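Local structure of chaperone SycD (Yersinia enterocolitica, 2VGX) at residues B[52-55]-B[56-59]; B[21-24]-B[25-28]; B[72-75]-B[76-80]; B[63-67]-B[68-72]. The protein serves as a type III secretion chaperone for translocator proteins and probably also modulates expression of the yop operon. One frame throughout, in Å; residues are numbered along the deposited sequence.

Contact 1 (B[52-55]-B[56-59])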
loop_
_atom_site.group_PDB
_atom_site.type_symbol
_atom_site.label_atom_id
_atom_site.label_comp_id
_atom_site.label_asym_id
_atom_site.label_seq_id
_atom_site.Cartn_x
_atom_site.Cartn_y
_atom_site.Cartn_z
ATOM N N HIS B 52 -7.858 0.043 -7.517
ATOM C CA HIS B 52 -8.973 -0.869 -7.670
ATOM C C HIS B 52 -9.338 -1.210 -9.104
ATOM O O HIS B 52 -10.380 -1.804 -9.356
ATOM C CB HIS B 52 -10.210 -0.488 -6.834
ATOM C CG HIS B 52 -10.957 0.698 -7.340
ATOM N ND1 HIS B 52 -12.055 0.593 -8.169
ATOM C CD2 HIS B 52 -10.779 2.021 -7.120
ATOM C CE1 HIS B 52 -12.520 1.803 -8.432
ATOM N NE2 HIS B 52 -11.759 2.687 -7.816
ATOM N N TYR B 53 -8.458 -0.848 -10.024
ATOM C CA TYR B 53 -8.572 -1.268 -11.409
ATOM C C TYR B 53 -7.512 -2.298 -11.852
ATOM O O TYR B 53 -7.495 -2.713 -13.024
ATOM C CB TYR B 53 -8.554 -0.041 -12.345
ATOM C CG TYR B 53 -9.666 0.940 -12.019
ATOM C CD1 TYR B 53 -10.986 0.561 -12.161
ATOM C CD2 TYR B 53 -9.385 2.249 -11.576
ATOM C CE1 TYR B 53 -12.032 1.442 -11.851
ATOM C CE2 TYR B 53 -10.427 3.152 -11.281
ATOM C CZ TYR B 53 -11.735 2.735 -11.422
ATOM O OH TYR B 53 -12.774 3.582 -11.113
ATOM N N ASP B 54 -6.647 -2.720 -10.940
ATOM C CA ASP B 54 -5.571 -3.662 -11.282
ATOM C C ASP B 54 -6.027 -5.099 -10.989
ATOM O O ASP B 54 -6.059 -5.511 -9.830
ATOM C CB ASP B 54 -4.287 -3.339 -10.482
ATOM C CG ASP B 54 -3.032 -4.007 -11.078
ATOM O OD1 ASP B 54 -3.106 -5.179 -11.528
ATOM O OD2 ASP B 54 -1.956 -3.361 -11.073
ATOM N N SER B 55 -6.341 -5.864 -12.054
ATOM C CA SER B 55 -6.875 -7.230 -11.904
ATOM C C SER B 55 -5.932 -8.169 -11.115
ATOM O O SER B 55 -6.405 -9.109 -10.460
ATOM C CB SER B 55 -7.169 -7.837 -13.293
ATOM O OG SER B 55 -5.962 -8.010 -14.040
ATOM N N ARG B 56 -4.612 -7.935 -11.188
ATOM C CA ARG B 56 -3.615 -8.747 -10.472
ATOM C C ARG B 56 -3.882 -8.804 -8.975
ATOM O O ARG B 56 -3.717 -9.848 -8.341
ATOM C CB ARG B 56 -2.184 -8.206 -10.664
ATOM C CG ARG B 56 -1.664 -8.224 -12.107
ATOM C CD ARG B 56 -0.252 -7.621 -12.120
ATOM N NE ARG B 56 -0.238 -6.236 -11.631
ATOM C CZ ARG B 56 0.854 -5.615 -11.170
ATOM N NH1 ARG B 56 2.043 -6.257 -11.134
ATOM N NH2 ARG B 56 0.771 -4.348 -10.741
ATOM N N PHE B 57 -4.314 -7.675 -8.424
ATOM C CA PHE B 57 -4.603 -7.563 -6.978
ATOM C C PHE B 57 -5.844 -8.320 -6.556
ATOM O O PHE B 57 -5.864 -8.870 -5.431
ATOM C CB PHE B 57 -4.683 -6.082 -6.555
ATOM C CG PHE B 57 -3.445 -5.270 -6.922
ATOM C CD1 PHE B 57 -2.206 -5.897 -7.148
ATOM C CD2 PHE B 57 -3.527 -3.874 -7.036
ATOM C CE1 PHE B 57 -1.078 -5.147 -7.488
ATOM C CE2 PHE B 57 -2.406 -3.099 -7.363
ATOM C CZ PHE B 57 -1.167 -3.733 -7.587
ATOM N N PHE B 58 -6.871 -8.339 -7.428
ATOM C CA PHE B 58 -8.127 -9.083 -7.123
ATOM C C PHE B 58 -7.945 -10.561 -7.298
ATOM O O PHE B 58 -8.601 -11.347 -6.595
ATOM C CB PHE B 58 -9.338 -8.536 -7.906
ATOM C CG PHE B 58 -9.632 -7.098 -7.519
ATOM C CD1 PHE B 58 -10.493 -6.834 -6.466
ATOM C CD2 PHE B 58 -8.954 -6.028 -8.140
ATOM C CE1 PHE B 58 -10.714 -5.503 -6.058
ATOM C CE2 PHE B 58 -9.182 -4.713 -7.735
ATOM C CZ PHE B 58 -10.075 -4.470 -6.695
ATOM N N LEU B 59 -7.047 -10.940 -8.213
ATOM C CA LEU B 59 -6.679 -12.357 -8.320
ATOM C C LEU B 59 -5.998 -12.813 -7.014
ATOM O O LEU B 59 -6.341 -13.856 -6.461
ATOM C CB LEU B 59 -5.762 -12.597 -9.518
ATOM C CG LEU B 59 -5.343 -14.071 -9.768
ATOM C CD1 LEU B 59 -6.608 -14.986 -9.995
ATOM C CD2 LEU B 59 -4.318 -14.171 -10.926
#
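The Phe57 ring has the Asp54 side chain over one face, with Asp54 CG 3.8 Å above the ring plane and over its centre. Asp54 CB makes a CH-pi contact with the same ring, 4.0 Å from its centroid. The Phe58 ring is met at its edge instead, by Asp54 O and Ser55 CA near the plane. The third flat group, the Arg56 guanidinium, takes the Asp54 carboxylate at its edge. Arg56 NE reaches Asp54 OD1 at 3.1 Å, and Arg56 NH2 reaches Asp54 OD2 at 2.9 Å. This is a side-on salt bridge, one nitrogen to each oxygen, both met on the syn side. The two planes are 25° apart. The Arg56 chain bends at chi3 (-60°), which turns the NE/NH2 edge of the guanidinium toward the carboxylate.

Asp54 is also the N-cap of helix 55-67, a helix of the tetratricopeptide repeat array. Its OD1 accepts from Arg56 N at 3.2 Å, on the anti side. OD1 therefore holds two donors, and the carboxylate is fixed by three bonds in all. The Asp54 CG lies anti to the backbone N (chi1 -163°), which carries the carboxylate forward to the first turn. Phe57 N bonds to Asp54 O, and Leu59 N to Ser55 O at 3.0 Å. Arg56 NH1 turns to helix 18-33.

Contact 2 (B[21-24]-B[25-28])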
loop_
_atom_site.group_PDB
_atom_site.type_symbol
_atom_site.label_atom_id
_atom_site.label_comp_id
_atom_site.label_asym_id
_atom_site.label_seq_id
_atom_site.Cartn_x
_atom_site.Cartn_y
_atom_site.Cartn_z
ATOM N N LEU B 21 3.715 0.433 -6.324
ATOM C CA LEU B 21 3.087 -0.713 -5.632
ATOM C C LEU B 21 3.781 -2.059 -5.917
ATOM O O LEU B 21 3.441 -3.088 -5.309
ATOM C CB LEU B 21 1.577 -0.787 -5.997
ATOM C CG LEU B 21 0.766 0.512 -5.789
ATOM C CD1 LEU B 21 -0.643 0.317 -6.297
ATOM C CD2 LEU B 21 0.741 0.960 -4.307
ATOM N N GLU B 22 4.761 -2.040 -6.814
ATOM C CA GLU B 22 5.372 -3.296 -7.298
ATOM C C GLU B 22 6.060 -4.144 -6.189
ATOM O O GLU B 22 5.902 -5.390 -6.130
ATOM C CB GLU B 22 6.301 -3.032 -8.484
ATOM C CG GLU B 22 6.821 -4.336 -9.216
ATOM C CD GLU B 22 5.715 -5.331 -9.604
ATOM O OE1 GLU B 22 4.584 -4.890 -9.987
ATOM O OE2 GLU B 22 5.999 -6.571 -9.518
ATOM N N GLN B 23 6.761 -3.487 -5.269
ATOM C CA GLN B 23 7.425 -4.266 -4.220
ATOM C C GLN B 23 6.463 -4.795 -3.206
ATOM O O GLN B 23 6.616 -5.923 -2.725
ATOM C CB GLN B 23 8.609 -3.522 -3.588
ATOM C CG GLN B 23 9.764 -3.346 -4.634
ATOM C CD GLN B 23 10.103 -4.663 -5.414
ATOM O OE1 GLN B 23 10.042 -4.712 -6.661
ATOM N NE2 GLN B 23 10.451 -5.727 -4.671
ATOM N N LEU B 24 5.447 -3.994 -2.867
ATOM C CA LEU B 24 4.373 -4.532 -2.058
ATOM C C LEU B 24 3.677 -5.694 -2.779
ATOM O O LEU B 24 3.283 -6.652 -2.155
ATOM C CB LEU B 24 3.343 -3.448 -1.727
ATOM C CG LEU B 24 3.743 -2.390 -0.700
ATOM C CD1 LEU B 24 2.554 -1.432 -0.467
ATOM C CD2 LEU B 24 4.180 -3.045 0.614
ATOM N N TYR B 25 3.489 -5.595 -4.088
ATOM C CA TYR B 25 2.882 -6.712 -4.819
ATOM C C TYR B 25 3.762 -7.995 -4.762
ATOM O O TYR B 25 3.258 -9.099 -4.537
ATOM C CB TYR B 25 2.590 -6.321 -6.262
ATOM C CG TYR B 25 2.095 -7.484 -7.106
ATOM C CD1 TYR B 25 0.838 -8.065 -6.864
ATOM C CD2 TYR B 25 2.884 -8.012 -8.136
ATOM C CE1 TYR B 25 0.369 -9.138 -7.634
ATOM C CE2 TYR B 25 2.425 -9.076 -8.936
ATOM C CZ TYR B 25 1.161 -9.639 -8.663
ATOM O OH TYR B 25 0.681 -10.693 -9.423
ATOM N N SER B 26 5.067 -7.845 -4.956
ATOM C CA SER B 26 5.996 -8.998 -4.849
ATOM C C SER B 26 5.963 -9.631 -3.463
ATOM O O SER B 26 5.971 -10.841 -3.326
ATOM C CB SER B 26 7.441 -8.592 -5.191
ATOM O OG SER B 26 7.428 -7.963 -6.449
ATOM N N LEU B 27 5.903 -8.807 -2.433
ATOM C CA LEU B 27 5.761 -9.292 -1.077
ATOM C C LEU B 27 4.531 -10.156 -0.861
ATOM O O LEU B 27 4.641 -11.274 -0.335
ATOM C CB LEU B 27 5.780 -8.093 -0.090
ATOM C CG LEU B 27 5.516 -8.378 1.385
ATOM C CD1 LEU B 27 6.469 -9.414 1.987
ATOM C CD2 LEU B 27 5.595 -7.067 2.184
ATOM N N ALA B 28 3.353 -9.645 -1.246
ATOM C CA ALA B 28 2.092 -10.349 -1.079
ATOM C C ALA B 28 2.154 -11.676 -1.863
ATOM O O ALA B 28 1.701 -12.741 -1.394
ATOM C CB ALA B 28 0.936 -9.445 -1.625
#
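Tyr25 N, Ser26 N, Leu27 N and Ala28 N bond to the carbonyls of Leu21, Glu22, Gln23 and Leu24, the i to i+4 pattern of an alpha helix. This is helix 18-33, part of the tetratricopeptide repeat fold of the chaperone. The helix kinks at Gln23 and Leu24, whose amides make no helical bond to the preceding turn.

Glu22 and Tyr25 run side by side and point the same way. Glu22 OE2 lies at the edge of the Tyr25 ring, in its plane, 3.7 Å from Tyr25 CD2. The carboxylate and ring planes are 62° apart. The Glu22 chain folds at chi2 (51°), which brings the acid alongside Tyr25, on the following turn. Its OE1 has its strongest partner outside this helix, the NH1 of Arg56. The same guanidinium makes a cation-pi contact with Tyr25, so acid and ring both engage the same arginine. That positive charge would be expected to favour the ionised form of Glu22.

Tyr25 and Ala28 pack on Phe44 of helix 44-50, and Leu21 packs on Leu47 and Leu50. Leu24 and Leu27 meet apolar side chains of a neighbouring subunit. The helix thus serves both the repeat core and the dimer contact.

Ser26 turns its hydroxyl back along the helix, with OG beside its own backbone N (chi1 -53°). Ser26 OG donates to Glu22 O at 3.0 Å, and Ser26 N reaches that oxygen at 2.8 Å from the opposite face of the carbonyl plane.

Contact 3 (B[72-75]-B[76-80])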
loop_
_atom_site.group_PDB
_atom_site.type_symbol
_atom_site.label_atom_id
_atom_site.label_comp_id
_atom_site.label_asym_id
_atom_site.label_seq_id
_atom_site.Cartn_x
_atom_site.Cartn_y
_atom_site.Cartn_z
ATOM N N ASP B 72 -17.480 -17.274 -0.401
ATOM C CA ASP B 72 -18.294 -16.176 -0.852
ATOM C C ASP B 72 -17.438 -14.932 -1.091
ATOM O O ASP B 72 -17.628 -14.225 -2.094
ATOM C CB ASP B 72 -19.357 -15.833 0.186
ATOM C CG ASP B 72 -20.637 -16.649 0.022
ATOM O OD1 ASP B 72 -21.366 -16.450 -0.975
ATOM O OD2 ASP B 72 -20.921 -17.471 0.903
ATOM N N LEU B 73 -16.546 -14.642 -0.139
ATOM C CA LEU B 73 -15.658 -13.477 -0.252
ATOM C C LEU B 73 -14.699 -13.646 -1.452
ATOM O O LEU B 73 -14.409 -12.664 -2.164
ATOM C CB LEU B 73 -14.880 -13.230 1.045
ATOM C CG LEU B 73 -15.601 -12.524 2.220
ATOM C CD1 LEU B 73 -14.700 -12.515 3.486
ATOM C CD2 LEU B 73 -16.040 -11.101 1.858
ATOM N N ALA B 74 -14.232 -14.882 -1.697
ATOM C CA ALA B 74 -13.338 -15.109 -2.833
ATOM C C ALA B 74 -14.096 -14.779 -4.126
ATOM O O ALA B 74 -13.532 -14.160 -5.028
ATOM C CB ALA B 74 -12.833 -16.593 -2.875
ATOM N N ILE B 75 -15.359 -15.209 -4.214
ATOM C CA ILE B 75 -16.171 -15.010 -5.423
ATOM C C ILE B 75 -16.399 -13.506 -5.681
ATOM O O ILE B 75 -16.379 -13.083 -6.830
ATOM C CB ILE B 75 -17.506 -15.766 -5.366
ATOM C CG1 ILE B 75 -17.287 -17.309 -5.402
ATOM C CG2 ILE B 75 -18.398 -15.373 -6.538
ATOM C CD1 ILE B 75 -18.543 -18.105 -4.889
ATOM N N HIS B 76 -16.602 -12.719 -4.629
ATOM C CA HIS B 76 -16.712 -11.256 -4.818
ATOM C C HIS B 76 -15.472 -10.725 -5.539
ATOM O O HIS B 76 -15.596 -9.923 -6.453
ATOM C CB HIS B 76 -16.860 -10.513 -3.492
ATOM C CG HIS B 76 -18.148 -10.815 -2.771
ATOM N ND1 HIS B 76 -18.306 -10.633 -1.407
ATOM C CD2 HIS B 76 -19.330 -11.291 -3.226
ATOM C CE1 HIS B 76 -19.534 -10.986 -1.062
ATOM N NE2 HIS B 76 -20.173 -11.398 -2.145
ATOM N N SER B 77 -14.292 -11.173 -5.102
ATOM C CA SER B 77 -13.038 -10.654 -5.640
ATOM C C SER B 77 -12.810 -11.141 -7.072
ATOM O O SER B 77 -12.369 -10.369 -7.956
ATOM C CB SER B 77 -11.844 -11.022 -4.723
ATOM O OG SER B 77 -10.657 -10.335 -5.177
ATOM N N TYR B 78 -13.112 -12.407 -7.320
ATOM C CA TYR B 78 -12.838 -12.968 -8.647
ATOM C C TYR B 78 -13.796 -12.392 -9.690
ATOM O O TYR B 78 -13.400 -12.126 -10.840
ATOM C CB TYR B 78 -13.068 -14.477 -8.587
ATOM C CG TYR B 78 -11.969 -15.301 -7.883
ATOM C CD1 TYR B 78 -10.625 -15.039 -8.089
ATOM C CD2 TYR B 78 -12.309 -16.398 -7.077
ATOM C CE1 TYR B 78 -9.605 -15.829 -7.472
ATOM C CE2 TYR B 78 -11.314 -17.189 -6.463
ATOM C CZ TYR B 78 -9.994 -16.905 -6.679
ATOM O OH TYR B 78 -9.030 -17.676 -6.101
ATOM N N SER B 79 -15.057 -12.198 -9.311
ATOM C CA SER B 79 -16.051 -11.636 -10.232
ATOM C C SER B 79 -15.709 -10.185 -10.566
ATOM O O SER B 79 -15.825 -9.769 -11.713
ATOM C CB SER B 79 -17.497 -11.795 -9.684
ATOM O OG SER B 79 -17.657 -11.121 -8.451
ATOM N N TYR B 80 -15.266 -9.419 -9.573
ATOM C CA TYR B 80 -14.817 -8.040 -9.846
ATOM C C TYR B 80 -13.577 -8.049 -10.760
ATOM O O TYR B 80 -13.459 -7.205 -11.699
ATOM C CB TYR B 80 -14.581 -7.288 -8.549
ATOM C CG TYR B 80 -14.197 -5.840 -8.802
ATOM C CD1 TYR B 80 -15.179 -4.859 -9.050
ATOM C CD2 TYR B 80 -12.862 -5.476 -8.867
ATOM C CE1 TYR B 80 -14.826 -3.496 -9.314
ATOM C CE2 TYR B 80 -12.494 -4.141 -9.100
ATOM C CZ TYR B 80 -13.465 -3.177 -9.341
ATOM O OH TYR B 80 -13.069 -1.892 -9.603
#
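Asp72 meets His76 through its backbone. Asp72 O accepts from His76 N at 3.1 Å and also lies over one face of the imidazole, 3.5 Å above the ring plane and over its centre. The His76 CG is anti to the carbonyl carbon (chi1 -66°), which brings the ring back over the preceding turn. The Asp72 carboxylate does not touch this ring. Its OD1 is 5.3 Å from His76 NE2 and bonds to the dimethyl-lysine at position 102.

Leu73 follows, crossing His76 at a slant. Its CD2 comes 4.0 Å from His76 ND1. Leu73 O accepts from Ser77 N and also from Arg65 NH1 of the helix before.

Ala74 faces inward. Its O accepts from Tyr78 N at 2.9 Å. Its CB packs against Tyr78 CE2 at 3.9 Å. The phenol end goes further, to Gln66 OE1, which satisfies the buried hydroxyl. Ser77, also buried, gives its OG to the carbonyl of Phe58.

Ile75 closes the segment. Its O accepts from Ser79 N. Ser79 OG lies near this oxygen (2.8 Å) and near His76 O (3.1 Å).

Ala74 and Tyr78 touch both helix 55-67 and helix 90-100. Ile75 packs on helix 90-100 and Ser77 on helix 55-67. Helix 71-84 packs against both its sequence neighbours, which also touch each other, consistent with the antiparallel helix packing of tetratricopeptide repeats.

Contact 4 (B[63-67]-B[68-72])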
loop_
_atom_site.group_PDB
_atom_site.type_symbol
_atom_site.label_atom_id
_atom_site.label_comp_id
_atom_site.label_asym_id
_atom_site.label_seq_id
_atom_site.Cartn_x
_atom_site.Cartn_y
_atom_site.Cartn_z
ATOM N N ALA B 63 -7.582 -15.470 -4.341
ATOM C CA ALA B 63 -6.786 -16.680 -4.067
ATOM C C ALA B 63 -6.520 -16.884 -2.565
ATOM O O ALA B 63 -6.616 -18.012 -2.056
ATOM C CB ALA B 63 -5.498 -16.660 -4.851
ATOM N N CYS B 64 -6.210 -15.801 -1.850
ATOM C CA CYS B 64 -6.020 -15.892 -0.396
ATOM C C CYS B 64 -7.307 -16.258 0.284
ATOM O O CYS B 64 -7.321 -17.097 1.196
ATOM C CB CYS B 64 -5.526 -14.555 0.187
ATOM S SG CYS B 64 -3.906 -14.172 -0.319
ATOM N N ARG B 65 -8.422 -15.650 -0.144
ATOM C CA ARG B 65 -9.705 -15.957 0.475
ATOM C C ARG B 65 -10.083 -17.409 0.202
ATOM O O ARG B 65 -10.561 -18.108 1.110
ATOM C CB ARG B 65 -10.800 -15.008 -0.031
ATOM C CG ARG B 65 -10.652 -13.590 0.497
ATOM C CD ARG B 65 -11.448 -12.554 -0.299
ATOM N NE ARG B 65 -11.438 -11.326 0.486
ATOM C CZ ARG B 65 -12.169 -10.246 0.245
ATOM N NH1 ARG B 65 -13.002 -10.238 -0.792
ATOM N NH2 ARG B 65 -12.067 -9.178 1.072
ATOM N N GLN B 66 -9.883 -17.857 -1.040
ATOM C CA GLN B 66 -10.190 -19.251 -1.415
ATOM C C GLN B 66 -9.353 -20.209 -0.550
ATOM O O GLN B 66 -9.896 -21.189 0.005
ATOM C CB GLN B 66 -9.900 -19.520 -2.888
ATOM C CG GLN B 66 -10.136 -20.979 -3.315
ATOM C CD GLN B 66 -10.035 -21.162 -4.807
ATOM O OE1 GLN B 66 -9.836 -20.197 -5.548
ATOM N NE2 GLN B 66 -10.186 -22.395 -5.269
ATOM N N ALA B 67 -8.055 -19.923 -0.427
ATOM C CA ALA B 67 -7.151 -20.780 0.346
ATOM C C ALA B 67 -7.527 -20.873 1.837
ATOM O O ALA B 67 -7.214 -21.880 2.498
ATOM C CB ALA B 67 -5.726 -20.362 0.162
ATOM N N MET B 68 -8.230 -19.852 2.341
ATOM C CA MET B 68 -8.710 -19.810 3.722
ATOM C C MET B 68 -10.158 -20.279 3.892
ATOM O O MET B 68 -10.752 -20.095 4.965
ATOM C CB MET B 68 -8.559 -18.377 4.277
ATOM C CG MET B 68 -7.120 -17.941 4.465
ATOM S SD MET B 68 -6.942 -16.293 5.255
ATOM C CE MET B 68 -7.659 -15.163 4.017
ATOM N N GLY B 69 -10.745 -20.848 2.840
ATOM C CA GLY B 69 -12.109 -21.360 2.893
ATOM C C GLY B 69 -13.172 -20.291 2.926
ATOM O O GLY B 69 -14.312 -20.553 3.284
ATOM N N GLN B 70 -12.802 -19.068 2.552
ATOM C CA GLN B 70 -13.760 -17.990 2.512
ATOM C C GLN B 70 -14.333 -17.885 1.104
ATOM O O GLN B 70 -13.914 -17.015 0.318
ATOM C CB GLN B 70 -13.093 -16.671 2.953
ATOM C CG GLN B 70 -12.649 -16.717 4.436
ATOM C CD GLN B 70 -11.720 -15.577 4.832
ATOM O OE1 GLN B 70 -11.218 -15.540 5.957
ATOM N NE2 GLN B 70 -11.472 -14.662 3.917
ATOM N N TYR B 71 -15.304 -18.750 0.808
ATOM C CA TYR B 71 -15.731 -18.970 -0.574
ATOM C C TYR B 71 -16.568 -17.851 -1.176
ATOM O O TYR B 71 -16.352 -17.509 -2.331
ATOM C CB TYR B 71 -16.363 -20.356 -0.770
ATOM C CG TYR B 71 -15.388 -21.467 -0.422
ATOM C CD1 TYR B 71 -14.166 -21.592 -1.100
ATOM C CD2 TYR B 71 -15.678 -22.389 0.589
ATOM C CE1 TYR B 71 -13.266 -22.600 -0.782
ATOM C CE2 TYR B 71 -14.755 -23.416 0.931
ATOM C CZ TYR B 71 -13.570 -23.501 0.235
ATOM O OH TYR B 71 -12.665 -24.486 0.548
ATOM N N ASP B 72 -17.480 -17.274 -0.401
ATOM C CA ASP B 72 -18.294 -16.176 -0.852
ATOM C C ASP B 72 -17.438 -14.932 -1.091
ATOM O O ASP B 72 -17.628 -14.225 -2.094
ATOM C CB ASP B 72 -19.357 -15.833 0.186
ATOM C CG ASP B 72 -20.637 -16.649 0.022
ATOM O OD1 ASP B 72 -21.366 -16.450 -0.975
ATOM O OD2 ASP B 72 -20.921 -17.471 0.903
#
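Gln70 N donates to Arg65 O at 2.8 Å, and Gly69 N donates to Gln66 O at 3.0 Å. Together they form a Schellman motif that ends helix 55-67. Gly69 is its C-prime residue, with a positive phi of 73°. The Gly69 N lies well above the carbonyl plane of Gln66. Met68, the first residue to leave helical geometry, makes two weak bonds from its N, to Cys64 O and Arg65 O.

The side chains close over this turn. Met68 bends at chi3 (-65°), and its CE comes back over the helix to 3.4 Å from Cys64 O. The same methyl is 4.4 Å from Cys64 CB, a loose apolar touch. Gln70 and Arg65 cross at about a right angle, with Gln70 NE2 3.7 Å from Arg65 CG. Beyond Gln70, Tyr71 CE1 approaches Gln66 O at 3.7 Å. Gly69 O lies over one face of the Tyr71 ring, toward its rim.

Further out, the polar ends are held by other parts of the chain. Arg65 NE bonds to His41. Gln66 bonds through OE1 to Tyr78 and through NE2 to Glu97. The turn joins helix 55-67 to helix 71-84, with helix 90-100 beside Gln66 and Tyr71 and helix 18-33 touching Ala63 and Cys64.

In the fold
Along the chain the order is contact 2, contact 1, contact 4, contact 3. Contact 2 lies on helix 18-33. Contact 1 starts helix 55-67, contact 4 ends it and turns into helix 71-84, and contact 3 continues there, sharing Asp72 with contact 4. Centres of contacts 3 and 4 are about 9 Å apart, those of 1 and 3 about 11 Å, and those of 1 and 2 about 13 Å; each of these pairs touches. Contacts 2 and 3 are separated, with nearest atoms about 11 Å apart. Helix 55-67 thus bridges the helices on its two flanks, tying successive parts of the all-helical tetratricopeptide scaffold together, while contact 2 also reaches the second subunit.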